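Long-range contacts in hypothetical protein BP2299 (Bordetella pertussis Tohama I, PDB 2FQP), which is of unknown function but folds as a small double-stranded beta-helix of the cupin superfamily and binds a zinc ion through three histidines: residues H34-D39 with V75-I80; G48-E53 with T85-V90; P5-T10 with W23-G28. All coordinates share one frame; numbering follows the deposited sequence.

Contact 1 (H34-D39 with V75-I80). With ZN (zinc ion), chain E.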
loop_
_atom_site.group_PDB
_atom_site.type_symbol
_atom_site.label_atom_id
_atom_site.label_comp_id
_atom_site.label_asym_id
_atom_site.label_seq_id
_atom_site.Cartn_x
_atom_site.Cartn_y
_atom_site.Cartn_z
ATOM N N HIS A 34 -4.996 20.194 -3.700
ATOM C CA HIS A 34 -4.447 20.046 -2.363
ATOM C C HIS A 34 -2.911 20.122 -2.414
ATOM O O HIS A 34 -2.293 19.955 -3.478
ATOM C CB HIS A 34 -4.922 18.728 -1.732
ATOM C CG HIS A 34 -4.534 17.505 -2.496
ATOM N ND1 HIS A 34 -5.198 17.131 -3.645
ATOM C CD2 HIS A 34 -3.566 16.573 -2.294
ATOM C CE1 HIS A 34 -4.668 16.004 -4.107
ATOM N NE2 HIS A 34 -3.690 15.637 -3.299
ATOM N N ARG A 35 -2.307 20.354 -1.256
ATOM C CA ARG A 35 -0.861 20.377 -1.118
ATOM C C ARG A 35 -0.470 19.232 -0.180
ATOM O O ARG A 35 -1.027 19.136 0.900
ATOM C CB ARG A 35 -0.379 21.682 -0.495
ATOM C CG ARG A 35 1.136 21.736 -0.298
ATOM C CD ARG A 35 1.620 23.071 0.286
ATOM N NE ARG A 35 3.058 23.241 0.082
ATOM C CZ ARG A 35 4.010 22.619 0.774
ATOM N NH1 ARG A 35 3.700 21.763 1.741
ATOM N NH2 ARG A 35 5.297 22.860 0.491
ATOM N N HIS A 36 0.509 18.429 -0.560
ATOM C CA HIS A 36 0.988 17.367 0.319
ATOM C C HIS A 36 1.958 17.928 1.315
ATOM O O HIS A 36 3.008 18.416 0.926
ATOM C CB HIS A 36 1.654 16.282 -0.483
ATOM C CG HIS A 36 0.666 15.404 -1.141
ATOM N ND1 HIS A 36 0.105 14.322 -0.499
ATOM C CD2 HIS A 36 0.045 15.507 -2.340
ATOM C CE1 HIS A 36 -0.802 13.780 -1.294
ATOM N NE2 HIS A 36 -0.850 14.479 -2.419
ATOM N N SER A 37 1.607 17.799 2.598
ATOM C CA SER A 37 2.438 18.334 3.700
ATOM C C SER A 37 3.491 17.343 4.212
ATOM O O SER A 37 4.391 17.710 5.000
ATOM C CB SER A 37 1.523 18.778 4.853
ATOM O OG SER A 37 0.919 17.659 5.449
HETATM N N MSE A 38 3.448 16.120 3.683
HETATM C CA MSE A 38 4.384 15.056 4.055
HETATM C C MSE A 38 4.861 14.249 2.885
HETATM O O MSE A 38 4.126 14.080 1.910
HETATM C CB MSE A 38 3.671 14.124 5.025
HETATM C CG MSE A 38 3.487 14.738 6.371
HETATM SE SE MSE A 38 2.325 13.564 7.433
HETATM C CE MSE A 38 0.625 14.360 6.984
ATOM N N ASP A 39 6.081 13.716 2.958
ATOM C CA ASP A 39 6.460 12.652 1.987
ATOM C C ASP A 39 5.398 11.551 2.075
ATOM O O ASP A 39 4.843 11.259 3.154
ATOM C CB ASP A 39 7.836 12.054 2.273
ATOM C CG ASP A 39 8.976 13.060 2.157
ATOM O OD1 ASP A 39 8.838 14.096 1.483
ATOM O OD2 ASP A 39 10.052 12.775 2.736
ATOM N N VAL A 75 4.197 18.450 -3.134
ATOM C CA VAL A 75 3.369 18.241 -4.317
ATOM C C VAL A 75 2.077 19.025 -4.194
ATOM O O VAL A 75 1.418 18.985 -3.170
ATOM C CB VAL A 75 3.072 16.719 -4.514
ATOM C CG1 VAL A 75 2.035 16.504 -5.572
ATOM C CG2 VAL A 75 4.378 15.997 -4.850
ATOM N N GLU A 76 1.748 19.763 -5.238
ATOM C CA GLU A 76 0.465 20.498 -5.339
ATOM C C GLU A 76 -0.187 20.025 -6.590
ATOM O O GLU A 76 0.402 20.100 -7.662
ATOM C CB GLU A 76 0.664 22.006 -5.405
ATOM C CG GLU A 76 1.261 22.608 -4.151
ATOM C CD GLU A 76 0.790 24.056 -3.888
ATOM O OE1 GLU A 76 -0.186 24.558 -4.533
ATOM O OE2 GLU A 76 1.416 24.684 -3.013
ATOM N N HIS A 77 -1.395 19.488 -6.467
ATOM C CA HIS A 77 -2.119 18.995 -7.624
ATOM C C HIS A 77 -3.588 18.676 -7.357
ATOM O O HIS A 77 -4.043 18.711 -6.225
ATOM C CB HIS A 77 -1.438 17.725 -8.165
ATOM C CG HIS A 77 -1.415 16.575 -7.204
ATOM N ND1 HIS A 77 -0.722 15.414 -7.484
ATOM C CD2 HIS A 77 -1.970 16.396 -5.984
ATOM C CE1 HIS A 77 -0.878 14.557 -6.495
ATOM N NE2 HIS A 77 -1.618 15.124 -5.562
ATOM N N ASN A 78 -4.292 18.382 -8.449
ATOM C CA ASN A 78 -5.611 17.838 -8.461
ATOM C C ASN A 78 -5.475 16.484 -9.163
ATOM O O ASN A 78 -4.784 16.361 -10.157
ATOM C CB ASN A 78 -6.619 18.721 -9.190
ATOM C CG ASN A 78 -8.029 18.086 -9.235
ATOM O OD1 ASN A 78 -8.459 17.505 -8.259
ATOM N ND2 ASN A 78 -8.710 18.176 -10.399
ATOM N N VAL A 79 -6.120 15.460 -8.631
ATOM C CA VAL A 79 -6.006 14.151 -9.213
ATOM C C VAL A 79 -7.384 13.686 -9.632
ATOM O O VAL A 79 -8.281 13.734 -8.842
ATOM C CB VAL A 79 -5.490 13.130 -8.173
ATOM C CG1 VAL A 79 -5.432 11.730 -8.749
ATOM C CG2 VAL A 79 -4.114 13.525 -7.702
ATOM N N ILE A 80 -7.487 13.183 -10.843
ATOM C CA ILE A 80 -8.740 12.833 -11.468
ATOM C C ILE A 80 -8.697 11.387 -11.940
ATOM O O ILE A 80 -7.694 10.922 -12.491
ATOM C CB ILE A 80 -9.039 13.753 -12.694
ATOM C CG1 ILE A 80 -9.316 15.193 -12.259
ATOM C CG2 ILE A 80 -10.243 13.265 -13.508
ATOM C CD1 ILE A 80 -9.184 16.185 -13.413
HETATM ZN ZN ZN E . -2.419 14.111 -3.673
HETATM O O HOH W 1 -3.722 12.812 -2.145
HETATM O O HOH W 2 -4.221 13.049 -4.544
HETATM O O HOH W 3 -1.903 12.172 -4.010
#
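With CG of both H34 and H77 set between the backbone N and the carbonyl carbon (chi1 60° and 62°), the two imidazoles rise from one face of the sheet and turn NE2 to the same zinc ion. H36, just past the end of strand 34-35, completes the protein part of the site. The zinc sits 2.0 Å from H34 NE2 and 2.3 Å from H77 NE2, and three waters fill the other coordination positions, the three histidines being as in many metal-binding cupins. Sharing the metal holds the nitrogens close without any hydrogen bond between them, H34 NE2 and H77 NE2 being 3.1 Å apart, while the H34 and H77 ring planes meet at 61°. V79 CG2 covers the centre of one face of the H77 ring and V75 CG1 the opposite face, which should restrict the rotation of that ring. Beneath the metal, H34 and H77 form an antiparallel hydrogen-bonded pair, and H36 N donates to V75 O at 2.8 Å, tying the backbone of the third ligand to the strand of H77. On the other face of the sheet R35, extended from CG to NE, reaches E76 in a long salt bridge, NE to OE2 3.8 Å. In the second shell H34 ND1 bonds to G32 O, and the H36 ring stacks on Y40. Strand 34-35 edges the smaller sheet beside strand 76-80, whose other neighbour is strand 48-54; Y40 and E91, from strands 40-44 and 87-94 of the larger sheet, close in on the site.

Contact 2 (G48-E53 with T85-V90)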
loop_
_atom_site.group_PDB
_atom_site.type_symbol
_atom_site.label_atom_id
_atom_site.label_comp_id
_atom_site.label_asym_id
_atom_site.label_seq_id
_atom_site.Cartn_x
_atom_site.Cartn_y
_atom_site.Cartn_z
ATOM N N GLY A 48 -4.839 1.255 -13.678
ATOM C CA GLY A 48 -5.531 2.199 -14.546
ATOM C C GLY A 48 -4.871 3.547 -14.582
ATOM O O GLY A 48 -3.973 3.801 -13.768
ATOM N N PRO A 49 -5.313 4.414 -15.509
ATOM C CA PRO A 49 -4.762 5.771 -15.625
ATOM C C PRO A 49 -5.308 6.708 -14.524
ATOM O O PRO A 49 -6.458 6.558 -14.059
ATOM C CB PRO A 49 -5.257 6.217 -17.013
ATOM C CG PRO A 49 -6.573 5.541 -17.160
ATOM C CD PRO A 49 -6.349 4.158 -16.523
ATOM N N LEU A 50 -4.479 7.657 -14.105
ATOM C CA LEU A 50 -4.935 8.805 -13.361
ATOM C C LEU A 50 -4.517 10.021 -14.148
ATOM O O LEU A 50 -3.510 9.976 -14.864
ATOM C CB LEU A 50 -4.315 8.867 -11.962
ATOM C CG LEU A 50 -4.896 7.904 -10.915
ATOM C CD1 LEU A 50 -4.256 8.230 -9.616
ATOM C CD2 LEU A 50 -6.392 7.930 -10.810
ATOM N N LEU A 51 -5.305 11.091 -14.031
ATOM C CA LEU A 51 -5.002 12.324 -14.718
ATOM C C LEU A 51 -4.531 13.271 -13.635
ATOM O O LEU A 51 -5.269 13.527 -12.674
ATOM C CB LEU A 51 -6.246 12.843 -15.439
ATOM C CG LEU A 51 -6.120 14.190 -16.153
ATOM C CD1 LEU A 51 -4.995 14.159 -17.148
ATOM C CD2 LEU A 51 -7.426 14.523 -16.857
ATOM N N LEU A 52 -3.299 13.741 -13.754
ATOM C CA LEU A 52 -2.707 14.609 -12.726
ATOM C C LEU A 52 -2.600 16.027 -13.243
ATOM O O LEU A 52 -1.949 16.283 -14.264
ATOM C CB LEU A 52 -1.339 14.105 -12.300
ATOM C CG LEU A 52 -1.242 12.637 -11.902
ATOM C CD1 LEU A 52 0.229 12.201 -11.827
ATOM C CD2 LEU A 52 -1.965 12.434 -10.594
ATOM N N GLU A 53 -3.268 16.948 -12.549
ATOM C CA GLU A 53 -3.243 18.393 -12.906
ATOM C C GLU A 53 -2.323 19.114 -11.956
ATOM O O GLU A 53 -2.510 19.064 -10.759
ATOM C CB GLU A 53 -4.626 18.993 -12.781
ATOM C CG GLU A 53 -5.607 18.358 -13.750
ATOM C CD GLU A 53 -6.974 19.036 -13.788
ATOM O OE1 GLU A 53 -7.505 19.466 -12.728
ATOM O OE2 GLU A 53 -7.542 19.088 -14.894
ATOM N N THR A 85 -14.962 3.431 -14.227
ATOM C CA THR A 85 -15.051 2.575 -13.097
ATOM C C THR A 85 -14.252 3.182 -11.954
ATOM O O THR A 85 -13.379 4.040 -12.166
ATOM C CB THR A 85 -14.450 1.179 -13.420
ATOM O OG1 THR A 85 -13.135 1.339 -13.984
ATOM C CG2 THR A 85 -15.347 0.445 -14.402
ATOM N N GLU A 86 -14.548 2.698 -10.755
ATOM C CA GLU A 86 -13.960 3.224 -9.524
ATOM C C GLU A 86 -12.488 2.946 -9.540
ATOM O O GLU A 86 -12.080 1.872 -9.991
ATOM C CB GLU A 86 -14.594 2.542 -8.315
ATOM C CG GLU A 86 -14.108 3.047 -6.969
ATOM C CD GLU A 86 -14.927 2.517 -5.816
ATOM O OE1 GLU A 86 -15.371 1.362 -5.907
ATOM O OE2 GLU A 86 -15.140 3.262 -4.827
ATOM N N PHE A 87 -11.706 3.907 -9.058
ATOM C CA PHE A 87 -10.258 3.769 -8.913
ATOM C C PHE A 87 -9.898 3.917 -7.451
ATOM O O PHE A 87 -10.393 4.817 -6.773
ATOM C CB PHE A 87 -9.477 4.828 -9.720
ATOM C CG PHE A 87 -8.036 4.512 -9.816
ATOM C CD1 PHE A 87 -7.170 4.771 -8.756
ATOM C CD2 PHE A 87 -7.531 3.874 -10.966
ATOM C CE1 PHE A 87 -5.826 4.400 -8.801
ATOM C CE2 PHE A 87 -6.195 3.540 -11.047
ATOM C CZ PHE A 87 -5.325 3.808 -9.961
ATOM N N VAL A 88 -9.048 3.021 -6.947
ATOM C CA VAL A 88 -8.711 3.032 -5.523
ATOM C C VAL A 88 -7.192 2.979 -5.334
ATOM O O VAL A 88 -6.505 2.275 -6.050
ATOM C CB VAL A 88 -9.381 1.840 -4.806
ATOM C CG1 VAL A 88 -9.055 1.860 -3.293
ATOM C CG2 VAL A 88 -10.889 1.833 -5.057
ATOM N N PHE A 89 -6.684 3.800 -4.414
ATOM C CA PHE A 89 -5.325 3.684 -3.918
ATOM C C PHE A 89 -5.242 3.953 -2.429
ATOM O O PHE A 89 -6.128 4.581 -1.841
ATOM C CB PHE A 89 -4.275 4.516 -4.711
ATOM C CG PHE A 89 -4.440 6.028 -4.649
ATOM C CD1 PHE A 89 -3.988 6.774 -3.529
ATOM C CD2 PHE A 89 -4.893 6.735 -5.763
ATOM C CE1 PHE A 89 -4.103 8.183 -3.525
ATOM C CE2 PHE A 89 -4.979 8.113 -5.758
ATOM C CZ PHE A 89 -4.606 8.839 -4.646
ATOM N N VAL A 90 -4.184 3.407 -1.836
ATOM C CA VAL A 90 -3.862 3.608 -0.453
ATOM C C VAL A 90 -2.651 4.548 -0.388
ATOM O O VAL A 90 -1.627 4.298 -1.027
ATOM C CB VAL A 90 -3.605 2.270 0.291
ATOM C CG1 VAL A 90 -3.062 2.521 1.709
ATOM C CG2 VAL A 90 -4.909 1.473 0.359
#
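F87, L50 and G48 bury the most surface here, where strands 48-53 and 87-90 face each other across the interior of the cupin barrel. Their segment axes approach to 9.0 Å with an angle of 80° between directions, so side chains rather than backbone bonds bridge the two sheets. L50 sends its two methyls to two different rings. CD2 stands over the centre of one face of F87, 3.9 Å from the ring centroid and only 13° off the normal, a clear CH-pi contact. CD1 goes to F89, 3.9 Å from CE2, meeting that ring obliquely. The F87 ring gets there because its CG lies anti to the backbone N (chi1 -167°), which carries the ring across toward the opposing strand. F89 takes the other course: its CG lies between N and the carbonyl carbon, and the edge of its ring, near the ring plane, receives F87 CE1. Past L50, the F87 ring reaches the start of strand 48-53, where CE2 lies 3.5 Å from G48 O and G48 CA sits at the ring edge, in plane. L63 of strand 57-63 packs on both L50 and F87, and V79 on L50, while F25 and W23 of strand 18-25 adjoin F89, whose side chain comes within about 6 Å of the zinc ion. The two segments share no hydrogen bond or ion pair. Cohesion therefore comes mainly from dispersion between the L50 methyls and the two rings, with the G48 carbonyl oxygen as a polar neighbour of F87, consistent with a hydrophobic filling that joins the two sheets of the barrel beside the metal site.

Contact 3 (P5-T10 with W23-G28)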
loop_
_atom_site.group_PDB
_atom_site.type_symbol
_atom_site.label_atom_id
_atom_site.label_comp_id
_atom_site.label_asym_id
_atom_site.label_seq_id
_atom_site.Cartn_x
_atom_site.Cartn_y
_atom_site.Cartn_z
ATOM N N PRO A 5 -17.535 14.395 -9.314
ATOM C CA PRO A 5 -17.769 13.837 -7.988
ATOM C C PRO A 5 -16.480 13.814 -7.139
ATOM O O PRO A 5 -15.393 13.754 -7.682
ATOM C CB PRO A 5 -18.271 12.422 -8.289
ATOM C CG PRO A 5 -17.894 12.134 -9.710
ATOM C CD PRO A 5 -17.824 13.450 -10.401
ATOM N N GLY A 6 -16.612 13.891 -5.824
ATOM C CA GLY A 6 -15.462 13.845 -4.940
ATOM C C GLY A 6 -14.962 12.423 -4.738
ATOM O O GLY A 6 -15.748 11.461 -4.566
ATOM N N ALA A 7 -13.637 12.279 -4.722
ATOM C CA ALA A 7 -13.009 11.076 -4.203
ATOM C C ALA A 7 -13.206 11.015 -2.682
ATOM O O ALA A 7 -13.179 12.043 -1.994
ATOM C CB ALA A 7 -11.477 11.025 -4.586
ATOM N N ILE A 8 -13.395 9.808 -2.166
ATOM C CA ILE A 8 -13.770 9.618 -0.772
ATOM C C ILE A 8 -12.606 9.061 0.010
ATOM O O ILE A 8 -12.112 7.968 -0.317
ATOM C CB ILE A 8 -14.942 8.682 -0.572
ATOM C CG1 ILE A 8 -16.171 9.183 -1.363
ATOM C CG2 ILE A 8 -15.231 8.557 0.952
ATOM C CD1 ILE A 8 -16.278 8.543 -2.752
ATOM N N PRO A 9 -12.149 9.815 1.027
ATOM C CA PRO A 9 -11.051 9.320 1.879
ATOM C C PRO A 9 -11.557 8.550 3.100
ATOM O O PRO A 9 -12.506 9.003 3.743
ATOM C CB PRO A 9 -10.353 10.602 2.301
ATOM C CG PRO A 9 -11.484 11.653 2.321
ATOM C CD PRO A 9 -12.562 11.182 1.396
ATOM N N THR A 10 -10.974 7.377 3.374
ATOM C CA THR A 10 -11.182 6.666 4.625
ATOM C C THR A 10 -9.847 6.466 5.326
ATOM O O THR A 10 -8.959 5.813 4.780
ATOM C CB THR A 10 -11.830 5.324 4.381
ATOM O OG1 THR A 10 -13.083 5.550 3.719
ATOM C CG2 THR A 10 -12.045 4.582 5.690
ATOM N N TRP A 23 -8.178 6.114 -0.665
ATOM C CA TRP A 23 -8.855 7.095 -1.515
ATOM C C TRP A 23 -9.638 6.357 -2.583
ATOM O O TRP A 23 -9.072 5.588 -3.364
ATOM C CB TRP A 23 -7.844 8.058 -2.163
ATOM C CG TRP A 23 -7.345 9.099 -1.227
ATOM C CD1 TRP A 23 -6.219 9.047 -0.463
ATOM C CD2 TRP A 23 -7.970 10.348 -0.932
ATOM N NE1 TRP A 23 -6.098 10.181 0.292
ATOM C CE2 TRP A 23 -7.147 11.010 0.014
ATOM C CE3 TRP A 23 -9.156 10.970 -1.368
ATOM C CZ2 TRP A 23 -7.479 12.273 0.557
ATOM C CZ3 TRP A 23 -9.479 12.235 -0.863
ATOM C CH2 TRP A 23 -8.627 12.877 0.097
ATOM N N ARG A 24 -10.962 6.527 -2.582
ATOM C CA ARG A 24 -11.814 5.845 -3.555
ATOM C C ARG A 24 -12.445 6.849 -4.514
ATOM O O ARG A 24 -13.216 7.727 -4.109
ATOM C CB ARG A 24 -12.895 4.962 -2.868
ATOM C CG ARG A 24 -12.350 3.783 -2.083
ATOM C CD ARG A 24 -13.462 3.025 -1.294
ATOM N NE ARG A 24 -14.352 2.332 -2.209
ATOM C CZ ARG A 24 -15.197 1.355 -1.857
ATOM N NH1 ARG A 24 -15.272 0.926 -0.598
ATOM N NH2 ARG A 24 -15.972 0.779 -2.785
ATOM N N PHE A 25 -12.123 6.712 -5.801
ATOM C CA PHE A 25 -12.582 7.636 -6.820
ATOM C C PHE A 25 -13.761 7.093 -7.563
ATOM O O PHE A 25 -13.642 6.077 -8.193
ATOM C CB PHE A 25 -11.467 7.884 -7.855
ATOM C CG PHE A 25 -10.304 8.666 -7.336
ATOM C CD1 PHE A 25 -9.382 8.087 -6.436
ATOM C CD2 PHE A 25 -10.056 9.955 -7.792
ATOM C CE1 PHE A 25 -8.319 8.785 -5.973
ATOM C CE2 PHE A 25 -8.944 10.687 -7.275
ATOM C CZ PHE A 25 -8.106 10.092 -6.364
ATOM N N PRO A 26 -14.916 7.785 -7.520
ATOM C CA PRO A 26 -15.978 7.412 -8.452
ATOM C C PRO A 26 -15.464 7.562 -9.863
ATOM O O PRO A 26 -14.460 8.283 -10.093
ATOM C CB PRO A 26 -17.060 8.482 -8.215
ATOM C CG PRO A 26 -16.847 8.953 -6.876
ATOM C CD PRO A 26 -15.313 8.919 -6.678
ATOM N N PRO A 27 -16.113 6.899 -10.827
ATOM C CA PRO A 27 -15.851 7.247 -12.228
ATOM C C PRO A 27 -15.911 8.779 -12.486
ATOM O O PRO A 27 -16.882 9.452 -12.101
ATOM C CB PRO A 27 -17.010 6.568 -12.960
ATOM C CG PRO A 27 -17.300 5.381 -12.126
ATOM C CD PRO A 27 -17.161 5.857 -10.714
ATOM N N GLY A 28 -14.869 9.328 -13.092
ATOM C CA GLY A 28 -14.819 10.748 -13.370
ATOM C C GLY A 28 -14.458 11.601 -12.166
ATOM O O GLY A 28 -14.426 12.815 -12.267
#
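P9 CB lies over one face of the W23 indole, 3.5 Å from the centroid of the six-membered ring and 9° off its normal, while A7 O comes up at the indole edge, near its plane. The F25 ring is covered likewise: A7 CB stands over the centre of one face, 3.6 Å from the centroid. Both CH-pi contacts flank the beta hairpin of strands 8-14 and 18-25, A7 lying just before its first strand, at the border of the larger sheet of the double-stranded beta-helix. W23 takes chi1 -77°, with CG anti to the carbonyl carbon, and this turns one indole face to the pyrrolidine of P9. I8 and R24 form the antiparallel hydrogen-bonded pair, I8 N to R24 O and R24 N to I8 O both 2.9 Å. Their side chains occupy the sheet face turned from P9 and W23; the R24 guanidinium is drawn off to a salt bridge with E86. Inward, F25 and W23 meet the F89 ring of the adjacent strand 87-94. Beyond the paired strands, proline packs on proline: P5 CB approaches P26 CG at 4.0 Å, the rings alongside and pointing opposite ways, and P26 CD rests 3.3 Å from G6 O.

How the contacts relate
Contact 2 is the buried one, contact 1 is partly buried around its metal, and contact 3 lies largely at the surface. Contacts 1 and 2 share the smaller sheet, strands 76-80 and 48-54 being neighbours joined by probable backbone hydrogen bonds from L51 N to I80 O and E53 N to N78 O. Contacts 2 and 3 share the larger sheet, where F87 O and F89 O face the backbone N of F25 and W23. Chemistry follows place: metal coordination within a sheet in contact 1, largely apolar packing between sheets, without a hydrogen bond, in contact 2, and hairpin hydrogen bonds with proline and aromatic packing in contact 3. V79 and F25 bring contacts 1 and 3 together.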